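PDB 4MTU: beta-alanyl-CoA:ammonia lyase 2 from Clostridium propionicum, which probably acts as a lyase that adds or removes ammonia at the beta carbon of a coenzyme A thioester, and binds zinc. Local coordinates for residues 37-49 / 128-142. Numbering follows the deposited sequence.
Sequences GTELMVYVDGDIS and NQRGPQESSFKDAKH. With ZN (zinc ion), chain B.
G46 O is gripped side-on by R130: NE reaches it at 2.9 Å and NH2 also bonds to it, both with the oxygen lying close to the guanidinium plane. A bend at chi3 (-53°) turns the arginine head back onto this carbonyl, and NH2 goes on to A106 O of the second subunit. Next to it, R130 N donates to D45 O, and Q133 N gives Y43 O a short, nearly straight bond of 2.8 Å. The loop after strand 106-123 thereby takes up three carbonyls at the C-terminal end of helix 27-45 and just beyond it.

Zinc closes the same seam. D45 binds it through both carboxylate oxygens, H142 NE2 binds zinc at 2.0 Å, and three waters bring the donor atoms to six. D45 OD1 lies at the edge of the imidazole, adjacent to NE2 at the metal, with the carboxylate and ring planes 27° apart. The second shell holds both ligands: Y83 OH bonds to D45 OD1, G131 N bonds weakly to OD2, and H142 ND1 bonds to G79 O. Water 1 also donates to V44 O, and water 3 to Q129 OE1.

An apolar patch continues the contact. Y43 CB sits over one face of the F137 ring, 3.7 Å from its centroid, while E134 CG makes a CH-pi contact over one face of the Y43 ring, toward its rim, and V44 CG2 meets A140 CB at 3.7 Å. Y43 OH then reaches E39 OE2 at 2.6 Å.

Through D45 and H142 the zinc joins the end of the central helix of the hot dog fold to the C-terminal tail; its three water positions are in principle exchangeable, and its role stays open.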
# COMPACT_ATOMS: atom_id res chain seq x y z
N GLY A 37 16.31 13.12 4.60
CA GLY A 37 17.74 12.86 4.81
C GLY A 37 18.40 12.33 3.53
O GLY A 37 19.52 12.74 3.19
N THR A 38 17.73 11.43 2.83
CA THR A 38 18.28 10.90 1.58
C THR A 38 18.54 12.06 0.63
O THR A 38 19.59 12.14 -0.01
CB THR A 38 17.30 9.90 0.96
OG1 THR A 38 17.13 8.78 1.86
CG2 THR A 38 17.83 9.37 -0.37
N GLU A 39 17.56 12.98 0.48
CA GLU A 39 17.72 14.09 -0.46
C GLU A 39 18.94 14.94 -0.08
O GLU A 39 19.74 15.35 -0.94
CB GLU A 39 16.44 14.93 -0.48
CG GLU A 39 16.39 15.85 -1.68
CD GLU A 39 15.10 16.63 -1.85
OE1 GLU A 39 14.07 16.26 -1.29
OE2 GLU A 39 15.13 17.63 -2.62
N LEU A 40 19.11 15.24 1.21
CA LEU A 40 20.26 15.97 1.68
C LEU A 40 21.60 15.26 1.31
O LEU A 40 22.56 15.93 0.95
CB LEU A 40 20.21 16.18 3.19
CG LEU A 40 19.10 17.10 3.72
CD1 LEU A 40 18.95 16.95 5.21
CD2 LEU A 40 19.42 18.54 3.38
N MET A 41 21.61 13.95 1.43
CA MET A 41 22.82 13.20 1.14
C MET A 41 23.11 13.19 -0.36
O MET A 41 24.30 13.27 -0.78
CB MET A 41 22.71 11.78 1.73
CG MET A 41 22.68 11.76 3.23
SD MET A 41 24.11 12.52 4.04
CE MET A 41 23.49 14.15 4.43
N VAL A 42 22.09 13.08 -1.17
CA VAL A 42 22.28 13.21 -2.61
C VAL A 42 22.96 14.54 -2.93
O VAL A 42 23.90 14.61 -3.73
CB VAL A 42 20.91 13.07 -3.35
CG1 VAL A 42 21.09 13.41 -4.84
CG2 VAL A 42 20.34 11.66 -3.15
N TYR A 43 22.46 15.60 -2.32
CA TYR A 43 23.00 16.92 -2.60
C TYR A 43 24.42 17.16 -2.07
O TYR A 43 25.22 17.82 -2.71
CB TYR A 43 22.07 18.02 -2.07
CG TYR A 43 20.71 18.05 -2.72
CD1 TYR A 43 20.46 17.54 -3.99
CD2 TYR A 43 19.62 18.61 -2.06
CE1 TYR A 43 19.22 17.56 -4.57
CE2 TYR A 43 18.39 18.64 -2.64
CZ TYR A 43 18.16 18.13 -3.89
OH TYR A 43 16.91 18.12 -4.46
N VAL A 44 24.72 16.62 -0.89
CA VAL A 44 26.03 16.91 -0.28
C VAL A 44 27.13 16.04 -0.85
O VAL A 44 28.30 16.47 -0.90
CB VAL A 44 25.97 16.83 1.27
CG1 VAL A 44 25.97 15.44 1.77
CG2 VAL A 44 27.10 17.69 1.83
N ASP A 45 26.83 14.80 -1.26
CA ASP A 45 27.89 13.87 -1.68
C ASP A 45 27.44 12.86 -2.73
O ASP A 45 28.21 11.92 -3.01
CB ASP A 45 28.62 13.26 -0.52
CG ASP A 45 29.87 13.97 -0.08
OD1 ASP A 45 30.08 14.23 1.12
OD2 ASP A 45 30.70 14.35 -0.97
N GLY A 46 26.28 13.01 -3.34
CA GLY A 46 25.98 12.24 -4.53
C GLY A 46 25.71 10.76 -4.32
O GLY A 46 25.92 9.96 -5.26
N ASP A 47 25.18 10.39 -3.16
CA ASP A 47 24.86 9.00 -2.84
C ASP A 47 23.58 9.00 -1.99
O ASP A 47 23.41 9.93 -1.19
CB ASP A 47 26.02 8.36 -2.10
CG ASP A 47 25.90 6.86 -2.00
OD1 ASP A 47 25.25 6.35 -1.03
OD2 ASP A 47 26.43 6.14 -2.88
N ILE A 48 22.78 7.99 -2.12
CA ILE A 48 21.54 7.95 -1.32
C ILE A 48 21.81 7.71 0.16
O ILE A 48 20.93 8.05 0.96
CB ILE A 48 20.53 6.93 -1.84
CG1 ILE A 48 21.09 5.48 -1.90
CG2 ILE A 48 19.98 7.39 -3.18
CD1 ILE A 48 20.01 4.42 -2.10
N SER A 49 22.99 7.21 0.54
CA SER A 49 23.42 7.03 1.92
C SER A 49 22.71 5.87 2.60
O SER A 49 21.83 5.21 2.03
CB SER A 49 23.30 8.33 2.75
OG SER A 49 22.07 8.49 3.42
N ASN A 128 32.35 6.02 -1.61
CA ASN A 128 31.14 6.34 -2.29
C ASN A 128 30.81 7.83 -2.28
O ASN A 128 29.80 8.23 -2.91
CB ASN A 128 29.93 5.62 -1.68
CG ASN A 128 30.02 4.12 -1.91
OD1 ASN A 128 30.46 3.67 -2.95
ND2 ASN A 128 29.67 3.38 -0.87
N GLN A 129 31.59 8.67 -1.61
CA GLN A 129 31.33 10.11 -1.62
C GLN A 129 31.82 10.70 -2.97
O GLN A 129 32.89 10.38 -3.47
CB GLN A 129 32.04 10.80 -0.49
CG GLN A 129 31.49 10.37 0.88
CD GLN A 129 32.26 10.90 2.07
OE1 GLN A 129 33.01 11.89 1.95
NE2 GLN A 129 32.06 10.35 3.24
N ARG A 130 30.99 11.56 -3.55
CA ARG A 130 31.24 12.11 -4.89
C ARG A 130 31.33 13.60 -4.93
O ARG A 130 31.45 14.19 -6.00
CB ARG A 130 30.22 11.57 -5.91
CG ARG A 130 30.16 10.05 -5.93
CD ARG A 130 29.44 9.46 -7.11
NE ARG A 130 28.08 10.05 -7.24
CZ ARG A 130 27.62 10.71 -8.26
NH1 ARG A 130 28.27 10.89 -9.40
NH2 ARG A 130 26.37 11.23 -8.21
N GLY A 131 31.26 14.26 -3.77
CA GLY A 131 31.26 15.69 -3.69
C GLY A 131 29.83 16.27 -3.95
O GLY A 131 28.88 15.57 -4.31
N PRO A 132 29.72 17.55 -3.73
CA PRO A 132 28.40 18.21 -3.83
C PRO A 132 27.81 18.07 -5.22
O PRO A 132 28.49 18.11 -6.24
CB PRO A 132 28.66 19.65 -3.46
CG PRO A 132 29.91 19.66 -2.68
CD PRO A 132 30.73 18.50 -3.23
N GLN A 133 26.45 17.94 -5.25
CA GLN A 133 25.72 17.76 -6.45
C GLN A 133 24.75 18.88 -6.78
O GLN A 133 24.13 18.90 -7.83
CB GLN A 133 24.91 16.44 -6.45
CG GLN A 133 25.80 15.22 -6.21
CD GLN A 133 26.77 14.93 -7.33
OE1 GLN A 133 26.38 14.93 -8.50
NE2 GLN A 133 28.01 14.72 -6.95
N GLU A 134 24.52 19.77 -5.83
CA GLU A 134 23.50 20.83 -5.86
C GLU A 134 24.23 22.11 -5.41
O GLU A 134 25.02 22.07 -4.45
CB GLU A 134 22.30 20.48 -5.06
CG GLU A 134 21.04 21.26 -5.37
CD GLU A 134 20.91 22.60 -4.67
OE1 GLU A 134 21.68 22.91 -3.75
OE2 GLU A 134 19.94 23.35 -5.03
N SER A 135 24.02 23.22 -6.10
CA SER A 135 24.83 24.41 -5.94
C SER A 135 24.85 24.96 -4.53
O SER A 135 25.90 25.51 -4.10
CB SER A 135 24.41 25.47 -6.97
OG SER A 135 23.06 25.87 -6.74
N SER A 136 23.78 24.82 -3.74
CA SER A 136 23.79 25.37 -2.39
C SER A 136 24.73 24.61 -1.46
O SER A 136 25.05 25.11 -0.36
CB SER A 136 22.39 25.43 -1.79
OG SER A 136 21.97 24.22 -1.35
N PHE A 137 25.20 23.46 -1.87
CA PHE A 137 26.08 22.58 -1.07
C PHE A 137 27.53 22.69 -1.49
O PHE A 137 28.36 21.92 -0.99
CB PHE A 137 25.62 21.12 -1.12
CG PHE A 137 24.25 20.93 -0.47
CD1 PHE A 137 23.08 21.30 -1.10
CD2 PHE A 137 24.12 20.40 0.81
CE1 PHE A 137 21.82 21.17 -0.48
CE2 PHE A 137 22.91 20.23 1.44
CZ PHE A 137 21.76 20.65 0.81
N LYS A 138 27.86 23.62 -2.37
CA LYS A 138 29.19 23.67 -2.98
C LYS A 138 30.25 23.90 -1.94
O LYS A 138 31.40 23.51 -2.13
CB LYS A 138 29.26 24.77 -4.05
CG LYS A 138 29.16 26.21 -3.62
N ASP A 139 29.94 24.53 -0.82
CA ASP A 139 31.08 24.74 0.10
C ASP A 139 31.01 23.77 1.27
O ASP A 139 31.67 24.06 2.28
CB ASP A 139 30.98 26.21 0.47
CG ASP A 139 31.38 27.06 -0.75
OD1 ASP A 139 32.45 26.76 -1.33
OD2 ASP A 139 30.67 27.99 -1.21
N ALA A 140 30.26 22.71 1.02
CA ALA A 140 30.40 21.63 1.98
C ALA A 140 31.88 21.27 1.98
O ALA A 140 32.68 20.94 1.14
CB ALA A 140 29.58 20.42 1.63
N LYS A 141 32.40 21.24 3.16
CA LYS A 141 33.73 20.76 3.46
C LYS A 141 33.74 19.75 4.60
O LYS A 141 32.93 19.90 5.55
CB LYS A 141 34.62 21.97 3.82
CG LYS A 141 35.04 22.70 2.56
N HIS A 142 34.61 18.78 4.56
CA HIS A 142 34.75 17.76 5.61
C HIS A 142 35.81 18.13 6.60
O HIS A 142 36.62 19.00 6.31
CB HIS A 142 35.07 16.44 4.97
CG HIS A 142 34.01 15.95 4.03
ND1 HIS A 142 33.07 15.00 4.39
CD2 HIS A 142 33.69 16.28 2.75
CE1 HIS A 142 32.27 14.78 3.35
NE2 HIS A 142 32.62 15.54 2.34
ZN ZN B . 31.99 15.35 0.42
O HOH W 1 30.72 17.11 0.31
O HOH W 2 28.18 7.04 -4.71
O HOH W 3 33.37 13.78 0.17
O HOH W 4 33.24 16.49 -0.83